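Local coordinates for protein succinyl-CoA ligase (ADP-forming) subunit alpha (Methanosaeta concilii, PDB 6HXI) that belongs to the succinyl-CoA synthetase superfamily, joins a CoA-ligase region to a citrate synthase-like C-terminal domain, and binds coenzyme A, at residues Thr154-Leu166 with Leu182-Ile196. Sequence-based numbering, arbitrary orientation.
Sequences TAGTIENIIASKL and LNEAFNIISRNSDGI
Phe186, Leu166 and Thr154 form the apolar, tightly packed side of this contact, where the short helix 158-163, ended by a Schellman motif, packs against helix 179-192, which belongs to the CoA-ligase family region. The Phe186 ring takes Ala155 CB and Thr154 CG2 at its edge, near its plane, while Leu166 CD1 comes in obliquely, 3.9 Å from Phe186 CD2. Branched Leu166 serves two neighbours, since its other methyl, CD2, lies 3.6 Å from Ile196 CG1. Thr154 suits the loop before the helix: with OG1 beside the backbone N (chi1 -54°) and bonded to Ile151 O, CG2 is anti to that N and meets Leu182 CD2.

The other side is polar, buried and partly water-bridged. One water lies within bonding distance of Asn160 OD1, Asn183 O and Ser164 OG; a second donates to Ala163 O and Ser190 OG. Small serines let the backbones come close, with Ser164 O 3.2 Å from Ser190 CB. Solvent is reached at exposed Ala163 and partly exposed Lys165, whose NZ makes a salt bridge with Glu330.

Asn160 and Asn183 meet with amide planes 86° apart. Asn183 ND2 donates to Ile342 O of the neighbouring citrate lyase chain, which leaves OD1 to face Asn160. Asn160 ND2 is used twice: it donates to Ala155 O (2.7 Å). Its second bond, Asn160 ND2 to an in-plane lone pair of Asn183 OD1, is 2.9 Å long and bent to 139°.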
ATOM      1  N   THR B 154       0.208  46.948 -15.144  1.00 39.67           N
ATOM      2  CA  THR B 154      -0.042  48.204 -15.872  1.00 39.24           C
ATOM      3  C   THR B 154      -0.733  47.965 -17.205  1.00 44.77           C
ATOM      4  O   THR B 154      -0.238  47.189 -18.027  1.00 42.39           O
ATOM      5  CB  THR B 154       1.223  49.005 -16.038  1.00 38.40           C
ATOM      6  OG1 THR B 154       1.799  49.193 -14.754  1.00 34.68           O
ATOM      7  CG2 THR B 154       0.982  50.352 -16.708  1.00 42.27           C
ATOM      8  N   ALA B 155      -1.887  48.645 -17.393  1.00 43.45           N
ATOM      9  CA  ALA B 155      -2.746  48.663 -18.589  1.00 43.76           C
ATOM     10  C   ALA B 155      -3.652  47.432 -18.755  1.00 46.17           C
ATOM     11  O   ALA B 155      -4.217  47.230 -19.823  1.00 45.22           O
ATOM     12  CB  ALA B 155      -1.941  48.922 -19.853  1.00 45.25           C
ATOM     13  N   GLY B 156      -3.831  46.673 -17.681  1.00 43.49           N
ATOM     14  CA  GLY B 156      -4.800  45.591 -17.574  1.00 43.18           C
ATOM     15  C   GLY B 156      -4.793  44.459 -18.566  1.00 47.45           C
ATOM     16  O   GLY B 156      -3.779  43.780 -18.738  1.00 48.34           O
ATOM     17  N   THR B 157      -5.959  44.173 -19.140  1.00 43.15           N
ATOM     18  CA  THR B 157      -6.150  43.033 -20.052  1.00 42.79           C
ATOM     19  C   THR B 157      -5.515  43.232 -21.411  1.00 47.85           C
ATOM     20  O   THR B 157      -5.343  44.373 -21.844  1.00 47.88           O
ATOM     21  CB  THR B 157      -7.649  42.683 -20.178  1.00 44.37           C
ATOM     22  OG1 THR B 157      -8.341  43.732 -20.863  1.00 43.91           O
ATOM     23  CG2 THR B 157      -8.312  42.434 -18.816  1.00 39.62           C
ATOM     24  N   ILE B 158      -5.242  42.119 -22.128  1.00 45.00           N
ATOM     25  CA  ILE B 158      -4.688  42.176 -23.491  1.00 45.09           C
ATOM     26  C   ILE B 158      -5.687  42.850 -24.443  1.00 50.34           C
ATOM     27  O   ILE B 158      -5.267  43.559 -25.370  1.00 50.84           O
ATOM     28  CB  ILE B 158      -4.165  40.781 -23.953  1.00 47.78           C
ATOM     29  CG1 ILE B 158      -2.753  40.524 -23.395  1.00 47.47           C
ATOM     30  CG2 ILE B 158      -4.150  40.603 -25.464  1.00 51.28           C
ATOM     31  CD1 ILE B 158      -1.608  41.415 -23.908  1.00 48.54           C
ATOM     32  N   GLU B 159      -6.998  42.696 -24.171  1.00 48.44           N
ATOM     33  CA  GLU B 159      -8.064  43.354 -24.947  1.00 50.69           C
ATOM     34  C   GLU B 159      -7.916  44.877 -24.834  1.00 51.50           C
ATOM     35  O   GLU B 159      -7.942  45.582 -25.840  1.00 51.84           O
ATOM     36  CB  GLU B 159      -9.460  42.891 -24.472  1.00 53.15           C
ATOM     37  CG  GLU B 159      -9.903  41.588 -25.131  1.00 74.26           C
ATOM     38  CD  GLU B 159     -10.907  40.721 -24.388  1.00107.85           C
ATOM     39  OE1 GLU B 159     -11.615  39.938 -25.063  1.00106.45           O
ATOM     40  OE2 GLU B 159     -10.964  40.793 -23.139  1.00107.03           O
ATOM     41  N   ASN B 160      -7.704  45.367 -23.607  1.00 46.99           N
ATOM     42  CA  ASN B 160      -7.469  46.780 -23.327  1.00 46.33           C
ATOM     43  C   ASN B 160      -6.169  47.255 -23.982  1.00 48.84           C
ATOM     44  O   ASN B 160      -6.163  48.340 -24.559  1.00 48.70           O
ATOM     45  CB  ASN B 160      -7.468  47.052 -21.819  1.00 44.15           C
ATOM     46  CG  ASN B 160      -7.263  48.500 -21.484  1.00 54.89           C
ATOM     47  OD1 ASN B 160      -8.089  49.375 -21.766  1.00 48.80           O
ATOM     48  ND2 ASN B 160      -6.106  48.798 -20.961  1.00 47.71           N
ATOM     49  N   ILE B 161      -5.088  46.439 -23.945  1.00 44.20           N
ATOM     50  CA  ILE B 161      -3.813  46.783 -24.599  1.00 43.69           C
ATOM     51  C   ILE B 161      -4.020  46.978 -26.097  1.00 49.93           C
ATOM     52  O   ILE B 161      -3.536  47.971 -26.656  1.00 50.15           O
ATOM     53  CB  ILE B 161      -2.684  45.769 -24.250  1.00 45.08           C
ATOM     54  CG1 ILE B 161      -2.092  46.097 -22.889  1.00 44.33           C
ATOM     55  CG2 ILE B 161      -1.575  45.681 -25.328  1.00 45.38           C
ATOM     56  CD1 ILE B 161      -2.037  44.948 -22.082  1.00 57.32           C
ATOM     57  N   ILE B 162      -4.792  46.061 -26.727  1.00 47.67           N
ATOM     58  CA  ILE B 162      -5.129  46.110 -28.153  1.00 47.96           C
ATOM     59  C   ILE B 162      -6.016  47.321 -28.454  1.00 53.72           C
ATOM     60  O   ILE B 162      -5.673  48.117 -29.338  1.00 54.57           O
ATOM     61  CB  ILE B 162      -5.728  44.762 -28.644  1.00 50.31           C
ATOM     62  CG1 ILE B 162      -4.651  43.651 -28.625  1.00 49.56           C
ATOM     63  CG2 ILE B 162      -6.326  44.916 -30.031  1.00 52.51           C
ATOM     64  CD1 ILE B 162      -5.185  42.209 -28.551  1.00 60.80           C
ATOM     65  N   ALA B 163      -7.119  47.493 -27.693  1.00 51.05           N
ATOM     66  CA  ALA B 163      -8.068  48.618 -27.878  1.00 52.47           C
ATOM     67  C   ALA B 163      -7.413  49.990 -27.723  1.00 55.28           C
ATOM     68  O   ALA B 163      -7.833  50.943 -28.378  1.00 56.58           O
ATOM     69  CB  ALA B 163      -9.237  48.491 -26.907  1.00 52.94           C
ATOM     70  N   SER B 164      -6.402  50.096 -26.848  1.00 50.39           N
ATOM     71  CA  SER B 164      -5.679  51.349 -26.632  1.00 50.14           C
ATOM     72  C   SER B 164      -4.403  51.450 -27.483  1.00 53.81           C
ATOM     73  O   SER B 164      -3.652  52.416 -27.336  1.00 52.77           O
ATOM     74  CB  SER B 164      -5.399  51.564 -25.149  1.00 50.28           C
ATOM     75  OG  SER B 164      -6.593  51.956 -24.491  1.00 53.83           O
ATOM     76  N   LYS B 165      -4.176  50.465 -28.392  1.00 49.98           N
ATOM     77  CA  LYS B 165      -3.031  50.418 -29.308  1.00 50.42           C
ATOM     78  C   LYS B 165      -1.671  50.608 -28.590  1.00 52.40           C
ATOM     79  O   LYS B 165      -0.791  51.333 -29.062  1.00 53.88           O
ATOM     80  CB  LYS B 165      -3.212  51.419 -30.482  1.00 55.18           C
ATOM     81  CG  LYS B 165      -4.441  51.178 -31.360  1.00 65.65           C
ATOM     82  CD  LYS B 165      -4.469  52.109 -32.583  1.00 73.75           C
ATOM     83  CE  LYS B 165      -5.181  53.415 -32.313  1.00 92.68           C
ATOM     84  NZ  LYS B 165      -5.093  54.353 -33.468  1.00108.72           N
ATOM     85  N   LEU B 166      -1.519  49.945 -27.453  1.00 46.21           N
ATOM     86  CA  LEU B 166      -0.329  50.005 -26.611  1.00 44.28           C
ATOM     87  C   LEU B 166       0.803  49.061 -27.030  1.00 47.94           C
ATOM     88  O   LEU B 166       1.873  49.106 -26.433  1.00 47.68           O
ATOM     89  CB  LEU B 166      -0.715  49.786 -25.129  1.00 41.85           C
ATOM     90  CG  LEU B 166      -1.615  50.888 -24.515  1.00 44.38           C
ATOM     91  CD1 LEU B 166      -2.192  50.442 -23.201  1.00 42.91           C
ATOM     92  CD2 LEU B 166      -0.859  52.231 -24.371  1.00 43.89           C
ATOM     93  N   LEU B 182      -4.141  56.264 -14.930  1.00 41.64           N
ATOM     94  CA  LEU B 182      -3.071  56.047 -15.918  1.00 41.39           C
ATOM     95  C   LEU B 182      -3.653  55.175 -17.053  1.00 42.68           C
ATOM     96  O   LEU B 182      -3.386  55.433 -18.222  1.00 41.95           O
ATOM     97  CB  LEU B 182      -1.838  55.367 -15.257  1.00 40.29           C
ATOM     98  CG  LEU B 182      -0.692  54.868 -16.155  1.00 44.43           C
ATOM     99  CD1 LEU B 182       0.225  55.993 -16.547  1.00 45.77           C
ATOM    100  CD2 LEU B 182       0.128  53.816 -15.437  1.00 43.84           C
ATOM    101  N   ASN B 183      -4.506  54.214 -16.697  1.00 40.24           N
ATOM    102  CA  ASN B 183      -5.124  53.331 -17.681  1.00 40.81           C
ATOM    103  C   ASN B 183      -6.212  54.030 -18.465  1.00 45.80           C
ATOM    104  O   ASN B 183      -6.314  53.830 -19.672  1.00 44.88           O
ATOM    105  CB  ASN B 183      -5.603  52.021 -17.063  1.00 36.84           C
ATOM    106  CG  ASN B 183      -5.804  50.923 -18.072  1.00 54.38           C
ATOM    107  OD1 ASN B 183      -5.270  50.965 -19.186  1.00 46.61           O
ATOM    108  ND2 ASN B 183      -6.570  49.904 -17.699  1.00 39.74           N
ATOM    109  N   GLU B 184      -7.007  54.870 -17.794  1.00 45.37           N
ATOM    110  CA  GLU B 184      -8.023  55.693 -18.451  1.00 45.79           C
ATOM    111  C   GLU B 184      -7.308  56.689 -19.391  1.00 51.11           C
ATOM    112  O   GLU B 184      -7.749  56.872 -20.526  1.00 52.96           O
ATOM    113  CB  GLU B 184      -8.900  56.434 -17.420  1.00 46.98           C
ATOM    114  CG  GLU B 184     -10.198  56.988 -17.997  1.00 51.72           C
ATOM    115  CD  GLU B 184     -11.178  55.945 -18.507  1.00 65.16           C
ATOM    116  OE1 GLU B 184     -11.738  56.145 -19.609  1.00 57.04           O
ATOM    117  OE2 GLU B 184     -11.356  54.909 -17.830  1.00 62.41           O
ATOM    118  N   ALA B 185      -6.184  57.279 -18.933  1.00 47.83           N
ATOM    119  CA  ALA B 185      -5.386  58.225 -19.736  1.00 50.14           C
ATOM    120  C   ALA B 185      -4.828  57.559 -20.992  1.00 52.30           C
ATOM    121  O   ALA B 185      -4.852  58.175 -22.036  1.00 51.90           O
ATOM    122  CB  ALA B 185      -4.257  58.815 -18.911  1.00 50.99           C
ATOM    123  N   PHE B 186      -4.374  56.299 -20.902  1.00 48.70           N
ATOM    124  CA  PHE B 186      -3.892  55.538 -22.064  1.00 49.82           C
ATOM    125  C   PHE B 186      -4.986  55.459 -23.150  1.00 55.88           C
ATOM    126  O   PHE B 186      -4.702  55.699 -24.334  1.00 56.61           O
ATOM    127  CB  PHE B 186      -3.407  54.134 -21.641  1.00 50.15           C
ATOM    128  CG  PHE B 186      -2.073  54.102 -20.916  1.00 50.95           C
ATOM    129  CD1 PHE B 186      -1.220  55.211 -20.929  1.00 54.87           C
ATOM    130  CD2 PHE B 186      -1.664  52.969 -20.232  1.00 51.25           C
ATOM    131  CE1 PHE B 186       0.004  55.188 -20.247  1.00 54.14           C
ATOM    132  CE2 PHE B 186      -0.432  52.944 -19.562  1.00 53.57           C
ATOM    133  CZ  PHE B 186       0.399  54.046 -19.597  1.00 52.58           C
ATOM    134  N   ASN B 187      -6.246  55.220 -22.719  1.00 51.73           N
ATOM    135  CA  ASN B 187      -7.425  55.176 -23.581  1.00 52.50           C
ATOM    136  C   ASN B 187      -7.720  56.558 -24.176  1.00 59.52           C
ATOM    137  O   ASN B 187      -7.940  56.656 -25.386  1.00 61.79           O
ATOM    138  CB  ASN B 187      -8.633  54.636 -22.818  1.00 51.03           C
ATOM    139  CG  ASN B 187      -9.941  54.691 -23.576  1.00 69.62           C
ATOM    140  OD1 ASN B 187     -10.818  55.502 -23.271  1.00 64.56           O
ATOM    141  ND2 ASN B 187     -10.103  53.825 -24.567  1.00 66.53           N
ATOM    142  N   ILE B 188      -7.741  57.615 -23.329  1.00 55.21           N
ATOM    143  CA  ILE B 188      -8.002  58.998 -23.732  1.00 55.83           C
ATOM    144  C   ILE B 188      -7.012  59.402 -24.836  1.00 60.61           C
ATOM    145  O   ILE B 188      -7.437  59.768 -25.932  1.00 63.61           O
ATOM    146  CB  ILE B 188      -7.933  59.972 -22.501  1.00 58.60           C
ATOM    147  CG1 ILE B 188      -9.021  59.683 -21.407  1.00 57.80           C
ATOM    148  CG2 ILE B 188      -7.954  61.446 -22.925  1.00 61.32           C
ATOM    149  CD1 ILE B 188     -10.474  59.983 -21.732  1.00 68.81           C
ATOM    150  N   ILE B 189      -5.698  59.288 -24.547  1.00 54.21           N
ATOM    151  CA  ILE B 189      -4.561  59.665 -25.408  1.00 53.52           C
ATOM    152  C   ILE B 189      -4.542  58.898 -26.758  1.00 56.78           C
ATOM    153  O   ILE B 189      -4.318  59.528 -27.797  1.00 59.10           O
ATOM    154  CB  ILE B 189      -3.230  59.549 -24.603  1.00 54.08           C
ATOM    155  CG1 ILE B 189      -3.153  60.683 -23.546  1.00 53.83           C
ATOM    156  CG2 ILE B 189      -1.997  59.544 -25.508  1.00 55.25           C
ATOM    157  CD1 ILE B 189      -2.331  60.387 -22.310  1.00 56.63           C
ATOM    158  N   SER B 190      -4.797  57.579 -26.752  1.00 51.06           N
ATOM    159  CA  SER B 190      -4.834  56.771 -27.977  1.00 51.77           C
ATOM    160  C   SER B 190      -5.943  57.233 -28.939  1.00 59.07           C
ATOM    161  O   SER B 190      -5.813  57.070 -30.161  1.00 61.23           O
ATOM    162  CB  SER B 190      -5.042  55.299 -27.651  1.00 52.04           C
ATOM    163  OG  SER B 190      -6.365  55.055 -27.209  1.00 57.27           O
ATOM    164  N   ARG B 191      -7.031  57.782 -28.382  1.00 55.33           N
ATOM    165  CA  ARG B 191      -8.182  58.259 -29.154  1.00 57.40           C
ATOM    166  C   ARG B 191      -7.998  59.694 -29.673  1.00 63.36           C
ATOM    167  O   ARG B 191      -8.709  60.116 -30.585  1.00 66.17           O
ATOM    168  CB  ARG B 191      -9.457  58.184 -28.296  1.00 56.27           C
ATOM    169  CG  ARG B 191      -9.992  56.787 -28.060  1.00 56.30           C
ATOM    170  CD  ARG B 191     -11.274  56.866 -27.275  1.00 69.69           C
ATOM    171  NE  ARG B 191     -11.882  55.549 -27.103  1.00 93.17           N
ATOM    172  CZ  ARG B 191     -13.062  55.331 -26.529  1.00111.67           C
ATOM    173  NH1 ARG B 191     -13.534  54.095 -26.416  1.00 98.36           N
ATOM    174  NH2 ARG B 191     -13.781  56.349 -26.063  1.00 98.09           N
ATOM    175  N   ASN B 192      -7.069  60.447 -29.080  1.00 58.46           N
ATOM    176  CA  ASN B 192      -6.859  61.850 -29.404  1.00 59.33           C
ATOM    177  C   ASN B 192      -5.441  62.196 -29.903  1.00 62.32           C
ATOM    178  O   ASN B 192      -5.122  63.373 -30.078  1.00 63.88           O
ATOM    179  CB  ASN B 192      -7.250  62.699 -28.185  1.00 61.35           C
ATOM    180  CG  ASN B 192      -8.743  62.703 -27.900  1.00 80.06           C
ATOM    181  OD1 ASN B 192      -9.529  63.394 -28.557  1.00 81.36           O
ATOM    182  ND2 ASN B 192      -9.164  61.959 -26.895  1.00 60.54           N
ATOM    183  N   SER B 193      -4.612  61.183 -30.174  1.00 58.26           N
ATOM    184  CA  SER B 193      -3.248  61.341 -30.699  1.00 58.53           C
ATOM    185  C   SER B 193      -2.769  60.012 -31.289  1.00 60.86           C
ATOM    186  O   SER B 193      -3.593  59.112 -31.497  1.00 59.24           O
ATOM    187  CB  SER B 193      -2.296  61.814 -29.599  1.00 59.68           C
ATOM    188  OG  SER B 193      -2.049  60.809 -28.635  1.00 61.19           O
ATOM    189  N   ASP B 194      -1.439  59.865 -31.519  1.00 57.66           N
ATOM    190  CA  ASP B 194      -0.873  58.589 -31.975  1.00 57.04           C
ATOM    191  C   ASP B 194      -0.584  57.662 -30.782  1.00 59.17           C
ATOM    192  O   ASP B 194       0.020  56.605 -30.940  1.00 56.50           O
ATOM    193  CB  ASP B 194       0.343  58.759 -32.899  1.00 60.58           C
ATOM    194  CG  ASP B 194       1.498  59.610 -32.397  1.00 75.91           C
ATOM    195  OD1 ASP B 194       1.438  60.079 -31.232  1.00 75.81           O
ATOM    196  OD2 ASP B 194       2.458  59.825 -33.177  1.00 81.92           O
ATOM    197  N   GLY B 195      -1.038  58.079 -29.603  1.00 55.57           N
ATOM    198  CA  GLY B 195      -0.900  57.320 -28.372  1.00 54.01           C
ATOM    199  C   GLY B 195       0.361  57.616 -27.593  1.00 55.33           C
ATOM    200  O   GLY B 195       1.203  58.410 -28.025  1.00 55.92           O
ATOM    201  N   ILE B 196       0.489  56.977 -26.438  1.00 49.03           N
ATOM    202  CA  ILE B 196       1.672  57.138 -25.602  1.00 48.54           C
ATOM    203  C   ILE B 196       2.898  56.437 -26.187  1.00 53.95           C
ATOM    204  O   ILE B 196       2.799  55.392 -26.824  1.00 52.84           O
ATOM    205  CB  ILE B 196       1.470  56.725 -24.100  1.00 48.20           C
ATOM    206  CG1 ILE B 196       1.147  55.233 -23.930  1.00 45.80           C
ATOM    207  CG2 ILE B 196       0.443  57.591 -23.387  1.00 50.54           C
ATOM    208  CD1 ILE B 196       2.146  54.436 -23.151  1.00 37.77           C
TER
HETATM  209  O   HOH W   1      -6.938  51.983 -21.615  1.00 54.54           O
HETATM  210  O   HOH W   2      -7.859  53.593 -29.026  1.00 49.37           O